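Local coordinates for protein virulence factor (Pectobacterium carotovorum, PDB 2W3Y) that acts as a virulence factor against Drosophila, is S-palmitoylated and binds to lipid vesicles, at residues A[67-72]-A[246-251]; A[8-13]-A[99-104]. One frame throughout, in Å; residues are numbered along the deposited sequence.

Interaction 1 of 2, residues A[67-72]-A[246-251]; sequences MERFVA and FLDKYE
Leu247 pushes its CD2 methyl squarely onto one face of the Phe70 ring, a CH-pi contact 3.6 Å from CD2 to the ring centroid and only 10° off the normal. The leucine crosses the phenylalanine at about a right angle, and its other methyl, CD1, lies 4.1 Å from Arg69 CB. This is the tight, buried half of the interface between helix 57-81 and helix 237-250, whose axes here run 10.1 Å apart at 43°. Phe246 reaches the same ring more loosely, CE1 of Phe70 lying 4.3 Å from CE2 of Phe246, and Phe105 meets both rings.

Toward solvent the contact turns polar. The Arg69 chain, bent at chi3, carries its guanidinium across Leu247, so that CB of the leucine lies under one face. At the edge of that group NH2 gives a hydrogen bond of 2.7 Å to OD1 of Asp248, within a salt bridge. The bond lies in the guanidinium plane but meets the anti side of the carboxylate, 28° out of its plane. A water receives a weak bond from Arg69 NE and donates to Leu247 O, tying side chain to backbone. Glu251 OE2, 4.0 Å from Arg69 NH2, is too distant for a second salt bridge, yet this further carboxylate probably adds to the favourable electrostatic surroundings of the guanidinium.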
ATOM      1  N   MET A  67       6.584  -8.423  -1.323  1.00 23.87           N
ATOM      2  CA  MET A  67       6.024  -7.148  -0.873  1.00 23.17           C
ATOM      3  C   MET A  67       4.737  -7.334  -0.051  1.00 23.03           C
ATOM      4  O   MET A  67       4.553  -6.644   0.962  1.00 22.22           O
ATOM      5  CB  MET A  67       5.818  -6.190  -2.055  1.00 22.93           C
ATOM      6  CG  MET A  67       7.106  -5.570  -2.634  1.00 24.91           C
ATOM      7  SD  MET A  67       8.194  -4.645  -1.500  1.00 22.49           S
ATOM      8  CE  MET A  67       9.287  -5.880  -0.825  1.00 26.25           C
ATOM      9  N   GLU A  68       3.864  -8.268  -0.466  1.00 22.60           N
ATOM     10  CA  GLU A  68       2.641  -8.574   0.312  1.00 23.11           C
ATOM     11  C   GLU A  68       2.996  -9.090   1.724  1.00 22.48           C
ATOM     12  O   GLU A  68       2.305  -8.792   2.711  1.00 21.70           O
ATOM     13  CB  GLU A  68       1.715  -9.554  -0.419  1.00 23.53           C
ATOM     14  CG  GLU A  68       1.136  -8.997  -1.739  1.00 25.20           C
ATOM     15  CD  GLU A  68      -0.135  -9.704  -2.240  1.00 25.30           C
ATOM     16  OE1 GLU A  68      -0.623 -10.680  -1.610  1.00 29.45           O
ATOM     17  OE2 GLU A  68      -0.675  -9.253  -3.283  1.00 28.14           O
ATOM     18  N   ARG A  69       4.086  -9.845   1.809  1.00 21.45           N
ATOM     19  CA  ARG A  69       4.578 -10.347   3.086  1.00 22.04           C
ATOM     20  C   ARG A  69       5.127  -9.227   3.974  1.00 21.14           C
ATOM     21  O   ARG A  69       4.869  -9.222   5.181  1.00 21.67           O
ATOM     22  CB  ARG A  69       5.637 -11.430   2.871  1.00 22.49           C
ATOM     23  CG  ARG A  69       5.051 -12.733   2.300  1.00 25.24           C
ATOM     24  CD  ARG A  69       6.139 -13.779   2.099  1.00 29.37           C
ATOM     25  NE  ARG A  69       6.427 -14.450   3.368  1.00 34.42           N
ATOM     26  CZ  ARG A  69       7.409 -15.324   3.576  1.00 34.73           C
ATOM     27  NH1 ARG A  69       8.245 -15.658   2.595  1.00 35.85           N
ATOM     28  NH2 ARG A  69       7.553 -15.867   4.781  1.00 34.13           N
ATOM     29  N   PHE A  70       5.872  -8.298   3.371  1.00 20.80           N
ATOM     30  CA  PHE A  70       6.360  -7.094   4.065  1.00 21.28           C
ATOM     31  C   PHE A  70       5.207  -6.208   4.564  1.00 21.07           C
ATOM     32  O   PHE A  70       5.238  -5.711   5.699  1.00 21.17           O
ATOM     33  CB  PHE A  70       7.320  -6.294   3.177  1.00 21.64           C
ATOM     34  CG  PHE A  70       8.783  -6.691   3.324  1.00 22.79           C
ATOM     35  CD1 PHE A  70       9.464  -6.482   4.525  1.00 24.07           C
ATOM     36  CD2 PHE A  70       9.477  -7.250   2.244  1.00 23.02           C
ATOM     37  CE1 PHE A  70      10.812  -6.834   4.657  1.00 25.96           C
ATOM     38  CE2 PHE A  70      10.823  -7.614   2.354  1.00 23.86           C
ATOM     39  CZ  PHE A  70      11.496  -7.411   3.558  1.00 24.72           C
ATOM     40  N   VAL A  71       4.184  -6.031   3.726  1.00 20.22           N
ATOM     41  CA  VAL A  71       2.987  -5.276   4.129  1.00 20.74           C
ATOM     42  C   VAL A  71       2.291  -5.914   5.337  1.00 20.18           C
ATOM     43  O   VAL A  71       1.961  -5.201   6.304  1.00 20.93           O
ATOM     44  CB  VAL A  71       1.989  -5.024   2.909  1.00 19.96           C
ATOM     45  CG1 VAL A  71       0.655  -4.407   3.392  1.00 20.82           C
ATOM     46  CG2 VAL A  71       2.646  -4.126   1.862  1.00 20.57           C
ATOM     47  N   ALA A  72       2.098  -7.242   5.305  1.00 20.00           N
ATOM     48  CA  ALA A  72       1.480  -7.973   6.427  1.00 20.58           C
ATOM     49  C   ALA A  72       2.369  -7.956   7.701  1.00 21.02           C
ATOM     50  O   ALA A  72       1.850  -7.828   8.814  1.00 20.83           O
ATOM     51  CB  ALA A  72       1.136  -9.430   6.033  1.00 19.88           C
ATOM     52  N   PHE A 246      13.689 -13.256   8.335  1.00 29.21           N
ATOM     53  CA  PHE A 246      12.928 -12.186   8.982  1.00 28.29           C
ATOM     54  C   PHE A 246      11.437 -12.312   8.645  1.00 27.47           C
ATOM     55  O   PHE A 246      10.582 -12.285   9.535  1.00 26.83           O
ATOM     56  CB  PHE A 246      13.474 -10.829   8.537  1.00 28.35           C
ATOM     57  CG  PHE A 246      12.679  -9.658   9.042  1.00 28.94           C
ATOM     58  CD1 PHE A 246      12.959  -9.094  10.284  1.00 28.98           C
ATOM     59  CD2 PHE A 246      11.660  -9.105   8.262  1.00 29.40           C
ATOM     60  CE1 PHE A 246      12.231  -8.014  10.768  1.00 29.45           C
ATOM     61  CE2 PHE A 246      10.923  -8.020   8.737  1.00 29.42           C
ATOM     62  CZ  PHE A 246      11.205  -7.483   9.997  1.00 30.17           C
ATOM     63  N   LEU A 247      11.139 -12.447   7.357  1.00 27.27           N
ATOM     64  CA  LEU A 247       9.755 -12.622   6.899  1.00 27.80           C
ATOM     65  C   LEU A 247       9.071 -13.866   7.505  1.00 28.63           C
ATOM     66  O   LEU A 247       7.910 -13.805   7.914  1.00 28.73           O
ATOM     67  CB  LEU A 247       9.681 -12.626   5.367  1.00 27.21           C
ATOM     68  CG  LEU A 247       9.988 -11.320   4.614  1.00 27.14           C
ATOM     69  CD1 LEU A 247       9.681 -11.508   3.155  1.00 27.39           C
ATOM     70  CD2 LEU A 247       9.205 -10.114   5.165  1.00 25.44           C
ATOM     71  N   ASP A 248       9.812 -14.972   7.595  1.00 29.63           N
ATOM     72  CA  ASP A 248       9.330 -16.196   8.242  1.00 30.18           C
ATOM     73  C   ASP A 248       9.036 -16.027   9.742  1.00 29.40           C
ATOM     74  O   ASP A 248       8.038 -16.538  10.246  1.00 29.07           O
ATOM     75  CB  ASP A 248      10.314 -17.360   7.985  1.00 31.36           C
ATOM     76  CG  ASP A 248      10.137 -17.983   6.608  1.00 34.90           C
ATOM     77  OD1 ASP A 248       9.089 -17.725   5.963  1.00 38.97           O
ATOM     78  OD2 ASP A 248      11.031 -18.747   6.163  1.00 37.96           O
ATOM     79  N   LYS A 249       9.884 -15.278  10.440  1.00 28.63           N
ATOM     80  CA  LYS A 249       9.743 -15.091  11.882  1.00 28.47           C
ATOM     81  C   LYS A 249       8.558 -14.190  12.305  1.00 28.05           C
ATOM     82  O   LYS A 249       7.907 -14.430  13.330  1.00 27.10           O
ATOM     83  CB  LYS A 249      11.065 -14.553  12.459  1.00 28.45           C
ATOM     84  CG  LYS A 249      11.161 -14.602  13.983  1.00 29.44           C
ATOM     85  CD  LYS A 249      12.571 -14.254  14.481  1.00 28.67           C
ATOM     86  CE  LYS A 249      12.587 -13.953  15.977  1.00 29.29           C
ATOM     87  NZ  LYS A 249      13.896 -13.337  16.416  1.00 31.09           N
ATOM     88  N   TYR A 250       8.282 -13.160  11.511  1.00 28.27           N
ATOM     89  CA  TYR A 250       7.336 -12.129  11.918  1.00 27.88           C
ATOM     90  C   TYR A 250       6.090 -12.081  11.039  1.00 28.32           C
ATOM     91  O   TYR A 250       5.333 -11.098  11.072  1.00 27.62           O
ATOM     92  CB  TYR A 250       8.049 -10.779  11.977  1.00 28.07           C
ATOM     93  CG  TYR A 250       9.170 -10.759  13.015  1.00 28.61           C
ATOM     94  CD1 TYR A 250       8.875 -10.832  14.378  1.00 28.49           C
ATOM     95  CD2 TYR A 250      10.508 -10.682  12.632  1.00 27.70           C
ATOM     96  CE1 TYR A 250       9.880 -10.825  15.340  1.00 31.09           C
ATOM     97  CE2 TYR A 250      11.536 -10.673  13.594  1.00 30.16           C
ATOM     98  CZ  TYR A 250      11.207 -10.748  14.940  1.00 29.86           C
ATOM     99  OH  TYR A 250      12.183 -10.737  15.908  1.00 31.52           O
ATOM    100  N   GLU A 251       5.875 -13.166  10.292  1.00 28.38           N
ATOM    101  CA  GLU A 251       4.779 -13.305   9.315  1.00 29.25           C
ATOM    102  C   GLU A 251       3.403 -12.890   9.845  1.00 28.05           C
ATOM    103  O   GLU A 251       2.955 -13.382  10.865  1.00 27.50           O
ATOM    104  CB  GLU A 251       4.704 -14.751   8.793  1.00 28.72           C
ATOM    105  CG  GLU A 251       3.728 -14.917   7.619  1.00 30.85           C
ATOM    106  CD  GLU A 251       3.643 -16.340   7.085  1.00 33.07           C
ATOM    107  OE1 GLU A 251       2.572 -16.683   6.522  1.00 37.59           O
ATOM    108  OE2 GLU A 251       4.634 -17.109   7.224  1.00 37.75           O
TER
HETATM  109  O   HOH W   1       6.169 -13.027   6.159  1.00 32.84           O

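Interaction 2 of 2, residues A[8-13]-A[99-104]; sequences QDVDLY and NQLIPA
The Tyr13 ring swings out opposite its own amide nitrogen (chi1 180°) and extends toward helix 91-105, while Gln100, bent at chi2, brings its CG methylene over that ring. The two helices form an antiparallel pair within the helical part of the Evf fold: the axes of 9-13 and 99-104 are 9.7 Å apart and their directions differ by 159°. No hydrogen bond joins the segments, and the contact is made by packing alone.

Its outer part is a CH-pi contact between Gln100 and Tyr13. The side chains cross at about a right angle, and the aliphatic part of the glutamine does most of the touching. The amide continues past the methylene with its plane tilted from that of the ring, NE2 of Gln100 coming within 3.8 Å of Tyr13 CG. Glu96 and Val97, one turn earlier on helix 91-105, also touch the tyrosine, as does Lys81 of helix 57-81.

Val10 fills the more deeply buried part. Its CG1 methyl reaches the backbone of the facing helix, 3.4 Å from Gln100 O, and lies 4.3 Å from CD2 of Leu101, whose side chain starts away from helix 9-18 before its tip turns back. Phe246 of helix 237-250 also packs against Val10. On the tyrosine side, Gln100 CG stands almost over the middle of the Tyr13 ring, 3.4 Å from its centroid and 6° off the normal.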
ATOM      1  N   GLN A   8      20.029  -6.777  11.871  1.00 48.78           N
ATOM      2  CA  GLN A   8      19.581  -7.462  13.124  1.00 49.06           C
ATOM      3  C   GLN A   8      19.011  -6.495  14.172  1.00 48.47           C
ATOM      4  O   GLN A   8      18.350  -6.922  15.121  1.00 48.31           O
ATOM      5  CB  GLN A   8      20.702  -8.332  13.719  1.00 49.39           C
ATOM      6  CG  GLN A   8      20.794  -9.759  13.115  1.00 50.54           C
ATOM      7  CD  GLN A   8      19.632 -10.673  13.528  1.00 52.03           C
ATOM      8  OE1 GLN A   8      19.291 -10.775  14.714  1.00 52.72           O
ATOM      9  NE2 GLN A   8      19.023 -11.343  12.547  1.00 52.21           N
ATOM     10  N   ASP A   9      19.257  -5.197  13.990  1.00 48.08           N
ATOM     11  CA  ASP A   9      18.585  -4.176  14.800  1.00 47.54           C
ATOM     12  C   ASP A   9      17.091  -4.095  14.457  1.00 46.43           C
ATOM     13  O   ASP A   9      16.275  -3.723  15.301  1.00 46.05           O
ATOM     14  CB  ASP A   9      19.275  -2.794  14.730  1.00 48.24           C
ATOM     15  CG  ASP A   9      20.075  -2.571  13.442  1.00 49.97           C
ATOM     16  OD1 ASP A   9      20.630  -1.458  13.290  1.00 51.24           O
ATOM     17  OD2 ASP A   9      20.162  -3.489  12.591  1.00 51.62           O
ATOM     18  N   VAL A  10      16.744  -4.459  13.222  1.00 45.27           N
ATOM     19  CA  VAL A  10      15.346  -4.618  12.821  1.00 44.18           C
ATOM     20  C   VAL A  10      14.723  -5.840  13.500  1.00 43.07           C
ATOM     21  O   VAL A  10      13.609  -5.754  14.031  1.00 42.65           O
ATOM     22  CB  VAL A  10      15.199  -4.758  11.302  1.00 44.21           C
ATOM     23  CG1 VAL A  10      13.838  -4.250  10.857  1.00 44.50           C
ATOM     24  CG2 VAL A  10      16.291  -3.996  10.617  1.00 45.54           C
ATOM     25  N   ASP A  11      15.444  -6.969  13.485  1.00 42.15           N
ATOM     26  CA  ASP A  11      15.025  -8.175  14.217  1.00 41.31           C
ATOM     27  C   ASP A  11      14.729  -7.905  15.701  1.00 40.62           C
ATOM     28  O   ASP A  11      13.694  -8.344  16.221  1.00 40.64           O
ATOM     29  CB  ASP A  11      16.043  -9.317  14.050  1.00 41.80           C
ATOM     30  CG  ASP A  11      15.733 -10.534  14.949  1.00 42.74           C
ATOM     31  OD1 ASP A  11      14.590 -11.048  14.938  1.00 42.14           O
ATOM     32  OD2 ASP A  11      16.647 -10.974  15.683  1.00 45.33           O
ATOM     33  N   LEU A  12      15.614  -7.165  16.368  1.00 39.67           N
ATOM     34  CA  LEU A  12      15.432  -6.823  17.782  1.00 38.75           C
ATOM     35  C   LEU A  12      14.211  -5.927  18.019  1.00 37.57           C
ATOM     36  O   LEU A  12      13.494  -6.093  19.007  1.00 37.06           O
ATOM     37  CB  LEU A  12      16.690  -6.145  18.342  1.00 39.58           C
ATOM     38  CG  LEU A  12      18.029  -6.890  18.251  1.00 40.81           C
ATOM     39  CD1 LEU A  12      19.185  -6.012  18.732  1.00 41.98           C
ATOM     40  CD2 LEU A  12      17.985  -8.215  19.012  1.00 42.20           C
ATOM     41  N   TYR A  13      13.991  -4.978  17.107  1.00 36.59           N
ATOM     42  CA  TYR A  13      12.843  -4.069  17.166  1.00 35.38           C
ATOM     43  C   TYR A  13      11.530  -4.856  17.140  1.00 34.66           C
ATOM     44  O   TYR A  13      10.626  -4.636  17.962  1.00 33.61           O
ATOM     45  CB  TYR A  13      12.901  -3.048  16.010  1.00 35.44           C
ATOM     46  CG  TYR A  13      11.733  -2.084  16.026  1.00 35.60           C
ATOM     47  CD1 TYR A  13      11.736  -0.971  16.874  1.00 35.17           C
ATOM     48  CD2 TYR A  13      10.611  -2.301  15.209  1.00 34.77           C
ATOM     49  CE1 TYR A  13      10.654  -0.092  16.916  1.00 35.37           C
ATOM     50  CE2 TYR A  13       9.533  -1.427  15.236  1.00 34.30           C
ATOM     51  CZ  TYR A  13       9.564  -0.326  16.089  1.00 35.48           C
ATOM     52  OH  TYR A  13       8.496   0.539  16.118  1.00 36.53           O
ATOM     53  N   ASN A  99       9.917   2.993   9.313  1.00 27.89           N
ATOM     54  CA  ASN A  99      11.263   3.567   9.492  1.00 29.20           C
ATOM     55  C   ASN A  99      12.282   2.554  10.044  1.00 29.49           C
ATOM     56  O   ASN A  99      13.477   2.818  10.066  1.00 30.19           O
ATOM     57  CB  ASN A  99      11.215   4.795  10.411  1.00 29.40           C
ATOM     58  CG  ASN A  99      10.668   6.042   9.711  1.00 30.39           C
ATOM     59  OD1 ASN A  99      10.716   6.169   8.481  1.00 29.65           O
ATOM     60  ND2 ASN A  99      10.169   6.980  10.506  1.00 31.12           N
ATOM     61  N   GLN A 100      11.796   1.398  10.482  1.00 30.17           N
ATOM     62  CA  GLN A 100      12.651   0.303  10.915  1.00 30.69           C
ATOM     63  C   GLN A 100      12.934  -0.665   9.767  1.00 30.73           C
ATOM     64  O   GLN A 100      14.077  -1.117   9.605  1.00 30.96           O
ATOM     65  CB  GLN A 100      12.042  -0.418  12.115  1.00 31.11           C
ATOM     66  CG  GLN A 100      11.942   0.438  13.366  1.00 33.88           C
ATOM     67  CD  GLN A 100      13.294   0.966  13.844  1.00 37.13           C
ATOM     68  OE1 GLN A 100      13.494   2.175  13.946  1.00 38.78           O
ATOM     69  NE2 GLN A 100      14.224   0.057  14.137  1.00 38.50           N
ATOM     70  N   LEU A 101      11.910  -0.937   8.947  1.00 29.81           N
ATOM     71  CA  LEU A 101      12.022  -1.819   7.774  1.00 29.32           C
ATOM     72  C   LEU A 101      12.871  -1.250   6.633  1.00 29.30           C
ATOM     73  O   LEU A 101      13.660  -1.974   6.016  1.00 29.13           O
ATOM     74  CB  LEU A 101      10.614  -2.179   7.214  1.00 29.09           C
ATOM     75  CG  LEU A 101       9.702  -3.041   8.091  1.00 28.68           C
ATOM     76  CD1 LEU A 101       8.275  -3.150   7.528  1.00 28.71           C
ATOM     77  CD2 LEU A 101      10.293  -4.433   8.370  1.00 26.76           C
ATOM     78  N   ILE A 102      12.684   0.040   6.346  1.00 29.61           N
ATOM     79  CA  ILE A 102      13.253   0.702   5.157  1.00 30.05           C
ATOM     80  C   ILE A 102      14.804   0.694   5.077  1.00 30.09           C
ATOM     81  O   ILE A 102      15.354   0.268   4.070  1.00 29.88           O
ATOM     82  CB  ILE A 102      12.636   2.147   4.935  1.00 30.14           C
ATOM     83  CG1 ILE A 102      11.105   2.089   4.715  1.00 31.15           C
ATOM     84  CG2 ILE A 102      13.336   2.926   3.795  1.00 29.78           C
ATOM     85  CD1 ILE A 102      10.631   1.170   3.621  1.00 32.50           C
ATOM     86  N   PRO A 103      15.504   1.151   6.135  1.00 30.77           N
ATOM     87  CA  PRO A 103      16.981   1.109   6.130  1.00 31.05           C
ATOM     88  C   PRO A 103      17.531  -0.312   5.978  1.00 31.28           C
ATOM     89  O   PRO A 103      18.580  -0.518   5.347  1.00 31.36           O
ATOM     90  CB  PRO A 103      17.347   1.662   7.506  1.00 31.35           C
ATOM     91  CG  PRO A 103      16.179   2.459   7.927  1.00 31.22           C
ATOM     92  CD  PRO A 103      14.989   1.744   7.384  1.00 30.47           C
ATOM     93  N   ALA A 104      16.789  -1.282   6.513  1.00 31.39           N
ATOM     94  CA  ALA A 104      17.195  -2.683   6.538  1.00 31.13           C
ATOM     95  C   ALA A 104      17.142  -3.389   5.184  1.00 30.83           C
ATOM     96  O   ALA A 104      18.075  -4.115   4.828  1.00 31.20           O
ATOM     97  CB  ALA A 104      16.357  -3.441   7.562  1.00 31.21           C
TER

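How the interactions relate
From the N terminus, helix 9-18 comes first; interaction 2 closes a loop by joining it to helix 91-105. Helix 57-81 falls inside that loop, but its partner in interaction 1, helix 237-250, follows much later, beyond the long strands of the mixed sheet, so interaction 1 closes the longer loop, with 173 residues between its segments. The two loops therefore cross instead of nesting, and together they hold four helices in one bundle beside that sheet. Their centres are 13 Å apart. Phe246 links them through packing, its CZ lying 3.6 Å from Leu101 CD2. A polar link is made at Asp11, whose OD1 forms a salt bridge with Lys249 NZ and a probable hydrogen bond with Tyr250 OH.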